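Probable acetyltransferases (Chromobacterium violaceum, PDB 3PZJ) is probably a GNAT-family acetyltransferase that transfers an acyl group, perhaps acetylating the N-terminal serine or alanine of a protein. Local coordinates at residues Ile79-Leu82 and Ala83-Ala87; Ser162-Ala165 and Ala166-Ala169. One frame throughout, in Å; residues are numbered along the deposited sequence.

Contact 1. Residues Ile79-Leu82 and Ala83-Ala87. With NA (sodium ion), chain C.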
ATOM      1  N   ILE A  79       1.617 -21.754 -13.423  1.00 24.19           N
ATOM      2  CA  ILE A  79       2.993 -21.374 -13.619  1.00 23.89           C
ATOM      3  C   ILE A  79       3.053 -19.964 -14.143  1.00 23.55           C
ATOM      4  O   ILE A  79       3.870 -19.163 -13.698  1.00 24.10           O
ATOM      5  CB  ILE A  79       3.669 -22.358 -14.537  1.00 25.51           C
ATOM      6  CG1 ILE A  79       3.911 -23.645 -13.742  1.00 30.55           C
ATOM      7  CG2 ILE A  79       4.997 -21.834 -15.076  1.00 28.92           C
ATOM      8  CD1 ILE A  79       4.475 -24.688 -14.526  1.00 37.82           C
ATOM      9  N   THR A  80       2.131 -19.618 -15.009  1.00 23.82           N
ATOM     10  CA  THR A  80       2.076 -18.270 -15.556  1.00 23.77           C
ATOM     11  C   THR A  80       1.827 -17.238 -14.430  1.00 23.01           C
ATOM     12  O   THR A  80       2.603 -16.286 -14.279  1.00 22.27           O
ATOM     13  CB  THR A  80       1.015 -18.100 -16.645  1.00 23.20           C
ATOM     14  OG1 THR A  80       1.321 -18.940 -17.777  1.00 25.72           O
ATOM     15  CG2 THR A  80       0.974 -16.656 -17.121  1.00 25.52           C
ATOM     16  N   TRP A  81       0.814 -17.506 -13.600  1.00 22.83           N
ATOM     17  CA  TRP A  81       0.511 -16.688 -12.395  1.00 23.63           C
ATOM     18  C   TRP A  81       1.708 -16.556 -11.486  1.00 22.83           C
ATOM     19  O   TRP A  81       2.045 -15.451 -11.023  1.00 23.00           O
ATOM     20  CB  TRP A  81      -0.735 -17.239 -11.629  1.00 23.33           C
ATOM     21  CG  TRP A  81      -0.977 -16.476 -10.424  1.00 25.96           C
ATOM     22  CD1 TRP A  81      -1.554 -15.237 -10.314  1.00 26.44           C
ATOM     23  CD2 TRP A  81      -0.574 -16.841  -9.143  1.00 26.44           C
ATOM     24  NE1 TRP A  81      -1.567 -14.847  -8.996  1.00 25.21           N
ATOM     25  CE2 TRP A  81      -0.938 -15.794  -8.268  1.00 26.85           C
ATOM     26  CE3 TRP A  81       0.093 -17.953  -8.631  1.00 31.59           C
ATOM     27  CZ2 TRP A  81      -0.721 -15.860  -6.911  1.00 31.10           C
ATOM     28  CZ3 TRP A  81       0.344 -18.000  -7.271  1.00 34.27           C
ATOM     29  CH2 TRP A  81      -0.072 -16.949  -6.426  1.00 31.73           C
ATOM     30  N   LEU A  82       2.409 -17.662 -11.216  1.00 25.03           N
ATOM     31  CA  LEU A  82       3.527 -17.644 -10.300  1.00 25.34           C
ATOM     32  C   LEU A  82       4.582 -16.790 -10.808  1.00 26.25           C
ATOM     33  O   LEU A  82       5.085 -15.947 -10.076  1.00 27.39           O
ATOM     34  CB  LEU A  82       4.226 -19.032 -10.101  1.00 26.38           C
ATOM     35  CG  LEU A  82       3.774 -19.937  -8.984  1.00 29.91           C
ATOM     36  CD1 LEU A  82       4.562 -21.209  -9.079  1.00 28.66           C
ATOM     37  CD2 LEU A  82       3.841 -19.310  -7.529  1.00 27.76           C
ATOM     38  N   ALA A  83       4.942 -17.010 -12.079  1.00 24.82           N
ATOM     39  CA  ALA A  83       5.993 -16.269 -12.740  1.00 25.57           C
ATOM     40  C   ALA A  83       5.712 -14.791 -12.761  1.00 24.99           C
ATOM     41  O   ALA A  83       6.596 -14.060 -12.416  1.00 24.55           O
ATOM     42  CB  ALA A  83       6.200 -16.776 -14.155  1.00 27.09           C
ATOM     43  N   LEU A  84       4.523 -14.342 -13.170  1.00 23.95           N
ATOM     44  CA  LEU A  84       4.175 -12.912 -13.145  1.00 24.85           C
ATOM     45  C   LEU A  84       4.114 -12.345 -11.703  1.00 25.43           C
ATOM     46  O   LEU A  84       4.443 -11.154 -11.465  1.00 26.36           O
ATOM     47  CB  LEU A  84       2.831 -12.660 -13.846  1.00 23.78           C
ATOM     48  CG  LEU A  84       2.739 -13.030 -15.320  1.00 29.51           C
ATOM     49  CD1 LEU A  84       1.343 -12.868 -15.911  1.00 32.78           C
ATOM     50  CD2 LEU A  84       3.769 -12.192 -16.099  1.00 30.77           C
ATOM     51  N   THR A  85       3.721 -13.154 -10.724  1.00 23.85           N
ATOM     52  CA  THR A  85       3.744 -12.640  -9.331  1.00 25.09           C
ATOM     53  C   THR A  85       5.207 -12.377  -8.828  1.00 26.38           C
ATOM     54  O   THR A  85       5.525 -11.309  -8.276  1.00 27.57           O
ATOM     55  CB  THR A  85       3.028 -13.616  -8.380  1.00 24.64           C
ATOM     56  OG1 THR A  85       1.667 -13.777  -8.802  1.00 23.54           O
ATOM     57  CG2 THR A  85       3.039 -13.148  -6.958  1.00 26.54           C
ATOM     58  N   VAL A  86       6.078 -13.357  -9.024  1.00 26.47           N
ATOM     59  CA  VAL A  86       7.469 -13.248  -8.603  1.00 28.25           C
ATOM     60  C   VAL A  86       8.296 -12.276  -9.439  1.00 26.76           C
ATOM     61  O   VAL A  86       9.282 -11.689  -8.962  1.00 26.23           O
ATOM     62  CB  VAL A  86       8.109 -14.666  -8.642  1.00 28.88           C
ATOM     63  CG1 VAL A  86       9.583 -14.581  -8.469  1.00 33.74           C
ATOM     64  CG2 VAL A  86       7.485 -15.481  -7.498  1.00 28.56           C
ATOM     65  N   ALA A  87       7.869 -12.024 -10.665  1.00 26.73           N
ATOM     66  CA  ALA A  87       8.514 -10.977 -11.449  1.00 26.91           C
ATOM     67  C   ALA A  87       8.440  -9.606 -10.862  1.00 27.30           C
ATOM     68  O   ALA A  87       9.311  -8.751 -11.143  1.00 28.94           O
ATOM     69  CB  ALA A  87       7.960 -10.944 -12.954  1.00 25.27           C
TER
HETATM   70 NA    NA C 301      10.182 -10.549  -7.319  1.00 26.42          NA
HETATM   71  O   HOH W   1      11.707 -12.280  -6.547  1.00 33.15           O
HETATM   72  O   HOH W   2      12.092  -9.539  -8.188  1.00 42.79           O

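Contact 2. Residues Ser162-Ala165 and Ala166-Ala169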
ATOM      1  N   SER A 162     -11.903  -9.750   4.863  1.00 22.26           N
ATOM      2  CA  SER A 162     -12.572  -9.757   6.169  1.00 25.95           C
ATOM      3  C   SER A 162     -13.444 -10.997   6.349  1.00 27.60           C
ATOM      4  O   SER A 162     -13.742 -11.415   7.490  1.00 26.49           O
ATOM      5  CB  SER A 162     -13.432  -8.486   6.341  1.00 27.44           C
ATOM      6  OG  SER A 162     -14.551  -8.569   5.455  1.00 26.58           O
ATOM      7  N   ARG A 163     -13.799 -11.655   5.240  1.00 28.13           N
ATOM      8  CA  ARG A 163     -14.591 -12.910   5.326  1.00 29.91           C
ATOM      9  C   ARG A 163     -13.732 -14.135   5.591  1.00 30.63           C
ATOM     10  O   ARG A 163     -14.271 -15.229   5.807  1.00 29.06           O
ATOM     11  CB  ARG A 163     -15.410 -13.143   4.060  1.00 31.27           C
ATOM     12  CG  ARG A 163     -16.472 -12.097   3.907  1.00 35.85           C
ATOM     13  CD  ARG A 163     -17.408 -12.404   2.778  1.00 42.59           C
ATOM     14  NE  ARG A 163     -16.768 -12.573   1.490  1.00 44.86           N
ATOM     15  CZ  ARG A 163     -16.589 -13.758   0.890  1.00 50.18           C
ATOM     16  NH1 ARG A 163     -16.949 -14.904   1.489  1.00 51.69           N
ATOM     17  NH2 ARG A 163     -16.027 -13.805  -0.318  1.00 46.95           N
ATOM     18  N   ASN A 164     -12.401 -13.943   5.624  1.00 30.02           N
ATOM     19  CA  ASN A 164     -11.432 -15.032   5.789  1.00 29.43           C
ATOM     20  C   ASN A 164     -11.163 -15.150   7.288  1.00 30.25           C
ATOM     21  O   ASN A 164     -10.176 -14.644   7.840  1.00 28.22           O
ATOM     22  CB  ASN A 164     -10.131 -14.767   5.022  1.00 28.75           C
ATOM     23  CG  ASN A 164      -9.257 -15.993   4.914  1.00 29.11           C
ATOM     24  OD1 ASN A 164      -9.381 -16.908   5.704  1.00 29.26           O
ATOM     25  ND2 ASN A 164      -8.357 -16.018   3.924  1.00 24.97           N
ATOM     26  N   ALA A 165     -12.072 -15.858   7.957  1.00 30.41           N
ATOM     27  CA  ALA A 165     -11.985 -16.016   9.388  1.00 31.32           C
ATOM     28  C   ALA A 165     -10.679 -16.675   9.851  1.00 30.48           C
ATOM     29  O   ALA A 165     -10.104 -16.297  10.875  1.00 32.94           O
ATOM     30  CB  ALA A 165     -13.283 -16.829   9.933  1.00 32.84           C
ATOM     31  N   ALA A 166     -10.252 -17.677   9.129  1.00 28.98           N
ATOM     32  CA  ALA A 166      -9.117 -18.503   9.539  1.00 30.38           C
ATOM     33  C   ALA A 166      -7.813 -17.661   9.452  1.00 29.31           C
ATOM     34  O   ALA A 166      -6.933 -17.777  10.265  1.00 30.35           O
ATOM     35  CB  ALA A 166      -9.011 -19.723   8.639  1.00 29.19           C
ATOM     36  N   SER A 167      -7.709 -16.825   8.418  1.00 28.90           N
ATOM     37  CA  SER A 167      -6.521 -15.995   8.268  1.00 28.72           C
ATOM     38  C   SER A 167      -6.412 -14.929   9.356  1.00 27.16           C
ATOM     39  O   SER A 167      -5.318 -14.729   9.887  1.00 28.00           O
ATOM     40  CB  SER A 167      -6.415 -15.423   6.842  1.00 29.10           C
ATOM     41  OG  SER A 167      -5.330 -14.533   6.697  1.00 26.95           O
ATOM     42  N   ALA A 168      -7.512 -14.270   9.690  1.00 24.93           N
ATOM     43  CA  ALA A 168      -7.554 -13.326  10.774  1.00 25.93           C
ATOM     44  C   ALA A 168      -7.137 -13.962  12.110  1.00 25.11           C
ATOM     45  O   ALA A 168      -6.375 -13.390  12.878  1.00 24.86           O
ATOM     46  CB  ALA A 168      -8.940 -12.703  10.878  1.00 25.65           C
ATOM     47  N   ALA A 169      -7.530 -15.197  12.330  1.00 27.00           N
ATOM     48  CA  ALA A 169      -7.279 -15.847  13.619  1.00 27.64           C
ATOM     49  C   ALA A 169      -5.835 -16.297  13.636  1.00 28.51           C
ATOM     50  O   ALA A 169      -5.140 -16.188  14.671  1.00 29.28           O
ATOM     51  CB  ALA A 169      -8.249 -17.047  13.828  1.00 29.55           C
TER

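Contact 1. Residues Ile79-Leu82 and Ala83-Ala87
The carbonyl oxygen of Trp-81 is gripped twice by Thr-85, one helical turn on. Thr-85 OG1 donates to Trp-81 O at 2.8 Å, and Thr-85 N donates to the same oxygen at 2.9 Å. The two donors come from opposite faces of the carbonyl plane. The hydroxyl stands well above that plane, 38° out of it, so it is not on a lone pair. Thr-85 OG1 is turned back to Trp-81 because it sits beside its own backbone N (chi1 -60°). This is the usual way a helical threonine turns its hydroxyl onto the preceding turn. Thr-85 OG1 also lies over one face of the Trp-81 indole, offset toward the rim, 3.3 Å from Trp-81 CE2. The bond, with the ring beside it, probably holds the Thr-85 side chain in this rotation.

Regular helical bonds continue on both sides of this pair. Leu-84 N donates to Thr-80 O almost straight, at 176°. On the exposed side the side chains of Thr-80 and Leu-84 lie side by side and point the same way, Thr-80 CG2 4.0 Å from Leu-84 CD1. Thr-80 OG1 is bonded to Asp-76 O.

Near the C-terminal end of helix 75-87 the backbone oxygen of Val-86 binds a sodium ion at 2.2 Å. Two waters and the backbone oxygens of Gln-88 and Thr-91 also bind it. Leu-82 and Val-86 pack on Leu-93 of strand 92-98, and the Trp-81 ring meets Tyr-69 and Phe-72.

Contact 2. Residues Ser162-Ala165 and Ala166-Ala169
Asn-164 is the N-cap of helix 165-174. Asn-164 OD1 accepts from Ser-167 N at 3.2 Å, the capping bond that takes up an N-H of the first turn. The N-H comes from above the amide plane, 61° out of it, rather than on a lone pair. With CG anti to the backbone N (chi1 -167°), the amide lies over the start of the helix. Ser-167 CB lies over the face of the amide, 3.5 Å from Asn-164 CG. The helical bonds begin here too: Ala-168 N points almost straight at Asn-164 O, at 174°.

The tight part is the amide of Asn-164 on Ser-167, backed by Cys-160 of strand 155-161, which Ser-167 and Ala-168 touch. Ala-168 also reaches Phe-198 of strand 191-201. The outer side is looser. Ala-165, Ala-166 and Ala-169 are exposed, and their methyl groups make few contacts with the other segment. The Ala-169 N to Ala-165 O bond is more bent, at 142°. Residues 162-164 lead from strand 155-161 into the helix, and Asn-164 is the centre of an inverse gamma turn. Ser-167 OG is hydrogen-bonded to Trp-158 NE1.

Both contacts are local and lie in the GNAT domain. Contact 1 lies within one helix; contact 2 spans a loop and the start of another. Their centres are about 25 Å apart and their nearest atoms about 13 Å apart. Contact 1 is partly buried and covers the C-terminal part of helix 75-87. Contact 2 is a surface contact at the N-terminal end of helix 165-174. Backbone carbonyls accept in both. Contact 1 adds a threonine hydroxyl as donor and a sodium ion, contact 2 a side-chain cap. Contact 1 includes a tryptophan ring with a hydroxyl over one face, whereas small alanines dominate contact 2. The helices pack on different strands, 92-98 for contact 1 and 155-161 with 191-201 for contact 2.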